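Local coordinates for protein NAD-dependent aldehyde dehydrogenase (Burkholderia multivorans, PDB 5UJU) that probably oxidises aldehydes to carboxylic acids with NAD+ as electron acceptor, at residues L332-L343 / V376-L387. Residues are numbered along the deposited sequence; the frame is centred on the assembly and turned at random.
Sequences LKAAAKNIAFSL and VAQAIAGAVQKL
Asn338 O is gripped twice, by Ser342 N and by Ser342 OG (2.9 Å) from opposite faces of its carbonyl plane, in the helix that sets Ala340 and Phe341 against Val384 and Leu387. This helix, 332-344, is the connection of a beta-alpha-beta crossover between strands 323-326 and 356-360 in the alpha/beta domain of an aldehyde dehydrogenase fold. Segments 332-343 and 376-387 cross at -54°, their axes 8.2 Å apart at the closest approach, with no hydrogen bond between them. Small residues allow the close approach: Ala336 CB lies 3.6 Å from Ala379 O, and Ala340 CB sits among Ala383 CB, Val384 CG2 (3.6 Å) and Leu387 CD1. Val384 CG2 stands beside its own backbone N, anti to the carbonyl carbon, a setting that lets it meet Leu343 CD1 as well. Deeper in, toward the sheet, Ile339 and Ile380 touch through their CG2 methyls at 4.1 Å, and both rest on Ile326. At the N-terminal ends of both segments Leu332 reaches Val376 and Ala379 more loosely, its CG 4.3 Å from Ala379 CB. At the C-terminal ends Phe341 starts out pointing away from helix 373-388, but chi1 of -95° swings the ring back across Leu387, while Phe521 meets the ring too. Leu387 CD2 touches CZ of Phe341, and Leu387 CD1 makes a CH-pi contact, 3.9 Å from the Phe341 ring centroid and 8° off the ring normal.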
ATOM      1  N   LEU A 332      11.152  -1.551  42.570  1.00 44.86           N
ATOM      2  CA  LEU A 332       9.987  -2.408  42.374  1.00 42.18           C
ATOM      3  C   LEU A 332       8.689  -1.650  42.627  1.00 34.52           C
ATOM      4  O   LEU A 332       7.709  -1.823  41.895  1.00 36.98           O
ATOM      5  CB  LEU A 332      10.078  -3.646  43.272  1.00 41.25           C
ATOM      6  CG  LEU A 332       8.853  -4.565  43.177  1.00 39.41           C
ATOM      7  CD1 LEU A 332       8.575  -4.983  41.742  1.00 33.75           C
ATOM      8  CD2 LEU A 332       9.048  -5.794  44.042  1.00 42.01           C
ATOM      9  N   LYS A 333       8.661  -0.815  43.669  1.00 37.76           N
ATOM     10  CA  LYS A 333       7.437  -0.087  43.980  1.00 42.46           C
ATOM     11  C   LYS A 333       7.056   0.848  42.841  1.00 41.63           C
ATOM     12  O   LYS A 333       5.878   0.949  42.481  1.00 40.32           O
ATOM     13  CB  LYS A 333       7.597   0.694  45.285  1.00 41.90           C
ATOM     14  N   ALA A 334       8.044   1.524  42.249  1.00 37.15           N
ATOM     15  CA  ALA A 334       7.760   2.419  41.133  1.00 46.07           C
ATOM     16  C   ALA A 334       7.283   1.644  39.911  1.00 43.40           C
ATOM     17  O   ALA A 334       6.361   2.083  39.212  1.00 34.77           O
ATOM     18  CB  ALA A 334       8.994   3.253  40.791  1.00 45.08           C
ATOM     19  N   ALA A 335       7.927   0.511  39.614  1.00 39.05           N
ATOM     20  CA  ALA A 335       7.507  -0.292  38.474  1.00 35.54           C
ATOM     21  C   ALA A 335       6.103  -0.844  38.684  1.00 35.98           C
ATOM     22  O   ALA A 335       5.282  -0.828  37.762  1.00 35.55           O
ATOM     23  CB  ALA A 335       8.505  -1.422  38.235  1.00 39.96           C
ATOM     24  N   ALA A 336       5.816  -1.343  39.891  1.00 37.94           N
ATOM     25  CA  ALA A 336       4.498  -1.899  40.178  1.00 33.64           C
ATOM     26  C   ALA A 336       3.411  -0.836  40.054  1.00 36.97           C
ATOM     27  O   ALA A 336       2.333  -1.100  39.513  1.00 36.68           O
ATOM     28  CB  ALA A 336       4.484  -2.522  41.577  1.00 37.99           C
ATOM     29  N   LYS A 337       3.677   0.377  40.540  1.00 35.60           N
ATOM     30  CA  LYS A 337       2.678   1.434  40.436  1.00 36.24           C
ATOM     31  C   LYS A 337       2.416   1.797  38.978  1.00 33.52           C
ATOM     32  O   LYS A 337       1.264   2.023  38.585  1.00 32.99           O
ATOM     33  CB  LYS A 337       3.125   2.661  41.234  1.00 38.36           C
ATOM     34  CG  LYS A 337       2.025   3.691  41.461  1.00 39.23           C
ATOM     35  CD  LYS A 337       2.520   4.894  42.256  1.00 51.77           C
ATOM     36  CE  LYS A 337       1.370   5.509  43.060  1.00 62.92           C
ATOM     37  NZ  LYS A 337       1.407   6.999  43.128  1.00 65.71           N
ATOM     38  N   ASN A 338       3.472   1.867  38.165  1.00 30.26           N
ATOM     39  CA  ASN A 338       3.293   2.190  36.753  1.00 31.39           C
ATOM     40  C   ASN A 338       2.477   1.109  36.054  1.00 36.49           C
ATOM     41  O   ASN A 338       1.548   1.407  35.297  1.00 37.06           O
ATOM     42  CB  ASN A 338       4.655   2.364  36.082  1.00 34.94           C
ATOM     43  CG  ASN A 338       4.534   2.639  34.584  1.00 38.54           C
ATOM     44  OD1 ASN A 338       4.297   1.722  33.793  1.00 36.40           O
ATOM     45  ND2 ASN A 338       4.730   3.898  34.191  1.00 33.93           N
ATOM     46  N   ILE A 339       2.810  -0.158  36.301  1.00 34.57           N
ATOM     47  CA  ILE A 339       2.020  -1.243  35.731  1.00 30.88           C
ATOM     48  C   ILE A 339       0.578  -1.155  36.208  1.00 28.27           C
ATOM     49  O   ILE A 339      -0.367  -1.366  35.432  1.00 28.13           O
ATOM     50  CB  ILE A 339       2.653  -2.600  36.092  1.00 32.36           C
ATOM     51  CG1 ILE A 339       3.944  -2.804  35.295  1.00 33.59           C
ATOM     52  CG2 ILE A 339       1.650  -3.736  35.891  1.00 27.24           C
ATOM     53  CD1 ILE A 339       4.751  -4.010  35.752  1.00 33.65           C
ATOM     54  N   ALA A 340       0.384  -0.821  37.486  1.00 29.35           N
ATOM     55  CA  ALA A 340      -0.961  -0.727  38.046  1.00 32.72           C
ATOM     56  C   ALA A 340      -1.791   0.351  37.347  1.00 30.66           C
ATOM     57  O   ALA A 340      -2.974   0.144  37.055  1.00 28.96           O
ATOM     58  CB  ALA A 340      -0.880  -0.430  39.536  1.00 28.82           C
ATOM     59  N   PHE A 341      -1.204   1.534  37.129  1.00 28.51           N
ATOM     60  CA  PHE A 341      -1.905   2.567  36.367  1.00 29.08           C
ATOM     61  C   PHE A 341      -2.280   2.054  34.989  1.00 31.28           C
ATOM     62  O   PHE A 341      -3.367   2.351  34.478  1.00 30.53           O
ATOM     63  CB  PHE A 341      -1.031   3.813  36.220  1.00 39.07           C
ATOM     64  CG  PHE A 341      -1.283   4.866  37.245  1.00 47.66           C
ATOM     65  CD1 PHE A 341      -2.494   5.543  37.278  1.00 45.99           C
ATOM     66  CD2 PHE A 341      -0.294   5.204  38.168  1.00 53.67           C
ATOM     67  CE1 PHE A 341      -2.730   6.520  38.231  1.00 52.66           C
ATOM     68  CE2 PHE A 341      -0.518   6.184  39.125  1.00 55.43           C
ATOM     69  CZ  PHE A 341      -1.739   6.843  39.158  1.00 55.75           C
ATOM     70  N   SER A 342      -1.376   1.295  34.362  1.00 26.74           N
ATOM     71  CA  SER A 342      -1.619   0.795  33.012  1.00 26.43           C
ATOM     72  C   SER A 342      -2.775  -0.184  32.982  1.00 30.17           C
ATOM     73  O   SER A 342      -3.500  -0.260  31.981  1.00 31.52           O
ATOM     74  CB  SER A 342      -0.356   0.136  32.461  1.00 25.00           C
ATOM     75  OG  SER A 342       0.726   1.037  32.552  1.00 31.77           O
ATOM     76  N   LEU A 343      -2.950  -0.945  34.061  1.00 26.52           N
ATOM     77  CA  LEU A 343      -4.060  -1.879  34.161  1.00 25.69           C
ATOM     78  C   LEU A 343      -5.372  -1.177  34.495  1.00 26.40           C
ATOM     79  O   LEU A 343      -6.439  -1.654  34.098  1.00 29.75           O
ATOM     80  CB  LEU A 343      -3.754  -2.945  35.218  1.00 27.07           C
ATOM     81  CG  LEU A 343      -2.635  -3.934  34.913  1.00 26.11           C
ATOM     82  CD1 LEU A 343      -2.299  -4.751  36.176  1.00 26.67           C
ATOM     83  CD2 LEU A 343      -3.020  -4.843  33.752  1.00 27.15           C
ATOM     84  N   VAL A 376       6.573  -9.916  43.690  1.00 39.64           N
ATOM     85  CA  VAL A 376       6.288  -9.083  42.522  1.00 31.99           C
ATOM     86  C   VAL A 376       4.787  -9.042  42.255  1.00 36.74           C
ATOM     87  O   VAL A 376       4.202  -7.971  42.037  1.00 33.70           O
ATOM     88  CB  VAL A 376       7.068  -9.581  41.292  1.00 33.24           C
ATOM     89  CG1 VAL A 376       6.621  -8.827  40.029  1.00 30.48           C
ATOM     90  CG2 VAL A 376       8.555  -9.414  41.499  1.00 40.73           C
ATOM     91  N   ALA A 377       4.139 -10.212  42.281  1.00 31.74           N
ATOM     92  CA  ALA A 377       2.707 -10.275  42.019  1.00 31.48           C
ATOM     93  C   ALA A 377       1.922  -9.474  43.047  1.00 41.57           C
ATOM     94  O   ALA A 377       0.993  -8.735  42.696  1.00 41.72           O
ATOM     95  CB  ALA A 377       2.241 -11.729  42.012  1.00 31.55           C
ATOM     96  N   GLN A 378       2.276  -9.613  44.324  1.00 39.83           N
ATOM     97  CA  GLN A 378       1.587  -8.858  45.363  1.00 38.42           C
ATOM     98  C   GLN A 378       1.837  -7.371  45.218  1.00 33.50           C
ATOM     99  O   GLN A 378       0.955  -6.560  45.518  1.00 35.67           O
ATOM    100  CB  GLN A 378       2.026  -9.337  46.754  1.00 40.51           C
ATOM    101  CG  GLN A 378       1.395 -10.647  47.157  1.00 61.52           C
ATOM    102  CD  GLN A 378      -0.123 -10.576  47.098  1.00 75.47           C
ATOM    103  OE1 GLN A 378      -0.731  -9.578  47.508  1.00 77.15           O
ATOM    104  NE2 GLN A 378      -0.743 -11.633  46.583  1.00 79.05           N
ATOM    105  N   ALA A 379       3.041  -6.990  44.785  1.00 35.78           N
ATOM    106  CA  ALA A 379       3.313  -5.576  44.564  1.00 38.12           C
ATOM    107  C   ALA A 379       2.377  -5.006  43.499  1.00 35.48           C
ATOM    108  O   ALA A 379       1.847  -3.901  43.651  1.00 37.81           O
ATOM    109  CB  ALA A 379       4.780  -5.382  44.179  1.00 36.06           C
ATOM    110  N   ILE A 380       2.151  -5.758  42.425  1.00 30.74           N
ATOM    111  CA  ILE A 380       1.242  -5.309  41.378  1.00 33.36           C
ATOM    112  C   ILE A 380      -0.195  -5.305  41.886  1.00 36.20           C
ATOM    113  O   ILE A 380      -0.909  -4.303  41.756  1.00 34.84           O
ATOM    114  CB  ILE A 380       1.406  -6.184  40.124  1.00 35.08           C
ATOM    115  CG1 ILE A 380       2.827  -6.015  39.566  1.00 30.55           C
ATOM    116  CG2 ILE A 380       0.305  -5.845  39.097  1.00 31.00           C
ATOM    117  CD1 ILE A 380       3.204  -7.025  38.521  1.00 30.26           C
ATOM    118  N   ALA A 381      -0.636  -6.423  42.478  1.00 32.65           N
ATOM    119  CA  ALA A 381      -2.022  -6.514  42.931  1.00 37.02           C
ATOM    120  C   ALA A 381      -2.333  -5.434  43.955  1.00 37.68           C
ATOM    121  O   ALA A 381      -3.386  -4.788  43.887  1.00 32.72           O
ATOM    122  CB  ALA A 381      -2.302  -7.900  43.524  1.00 34.99           C
ATOM    123  N   GLY A 382      -1.415  -5.203  44.894  1.00 34.26           N
ATOM    124  CA  GLY A 382      -1.664  -4.215  45.928  1.00 34.42           C
ATOM    125  C   GLY A 382      -1.690  -2.795  45.394  1.00 31.89           C
ATOM    126  O   GLY A 382      -2.478  -1.967  45.853  1.00 32.73           O
ATOM    127  N   ALA A 383      -0.806  -2.480  44.445  1.00 30.09           N
ATOM    128  CA  ALA A 383      -0.844  -1.153  43.848  1.00 37.87           C
ATOM    129  C   ALA A 383      -2.139  -0.948  43.066  1.00 36.24           C
ATOM    130  O   ALA A 383      -2.691   0.158  43.056  1.00 30.29           O
ATOM    131  CB  ALA A 383       0.377  -0.934  42.952  1.00 37.13           C
ATOM    132  N   VAL A 384      -2.644  -2.005  42.420  1.00 32.04           N
ATOM    133  CA  VAL A 384      -3.909  -1.889  41.699  1.00 34.46           C
ATOM    134  C   VAL A 384      -5.053  -1.645  42.671  1.00 35.79           C
ATOM    135  O   VAL A 384      -5.900  -0.771  42.452  1.00 32.81           O
ATOM    136  CB  VAL A 384      -4.174  -3.133  40.832  1.00 25.24           C
ATOM    137  CG1 VAL A 384      -5.595  -3.062  40.255  1.00 26.61           C
ATOM    138  CG2 VAL A 384      -3.168  -3.223  39.692  1.00 24.61           C
ATOM    139  N   GLN A 385      -5.084  -2.413  43.767  1.00 28.24           N
ATOM    140  CA  GLN A 385      -6.140  -2.257  44.757  1.00 27.06           C
ATOM    141  C   GLN A 385      -6.153  -0.845  45.325  1.00 32.40           C
ATOM    142  O   GLN A 385      -7.222  -0.243  45.479  1.00 31.53           O
ATOM    143  CB  GLN A 385      -5.963  -3.291  45.887  1.00 28.63           C
ATOM    144  CG  GLN A 385      -7.239  -3.577  46.673  1.00 34.50           C
ATOM    145  CD  GLN A 385      -7.614  -2.454  47.615  1.00 36.03           C
ATOM    146  OE1 GLN A 385      -6.746  -1.790  48.169  1.00 31.95           O
ATOM    147  NE2 GLN A 385      -8.918  -2.205  47.764  1.00 27.23           N
ATOM    148  N   LYS A 386      -4.972  -0.291  45.640  1.00 28.56           N
ATOM    149  CA  LYS A 386      -4.924   1.057  46.203  1.00 29.72           C
ATOM    150  C   LYS A 386      -5.465   2.089  45.217  1.00 37.19           C
ATOM    151  O   LYS A 386      -6.151   3.040  45.615  1.00 34.28           O
ATOM    152  CB  LYS A 386      -3.494   1.416  46.611  1.00 27.81           C
ATOM    153  N   LEU A 387      -5.181   1.908  43.920  1.00 32.55           N
ATOM    154  CA  LEU A 387      -5.559   2.891  42.914  1.00 32.46           C
ATOM    155  C   LEU A 387      -7.019   2.799  42.489  1.00 35.23           C
ATOM    156  O   LEU A 387      -7.558   3.792  41.976  1.00 35.44           O
ATOM    157  CB  LEU A 387      -4.667   2.746  41.678  1.00 38.91           C
ATOM    158  CG  LEU A 387      -3.244   3.300  41.777  1.00 45.39           C
ATOM    159  CD1 LEU A 387      -2.458   2.945  40.530  1.00 44.78           C
ATOM    160  CD2 LEU A 387      -3.273   4.818  41.945  1.00 46.57           C
TER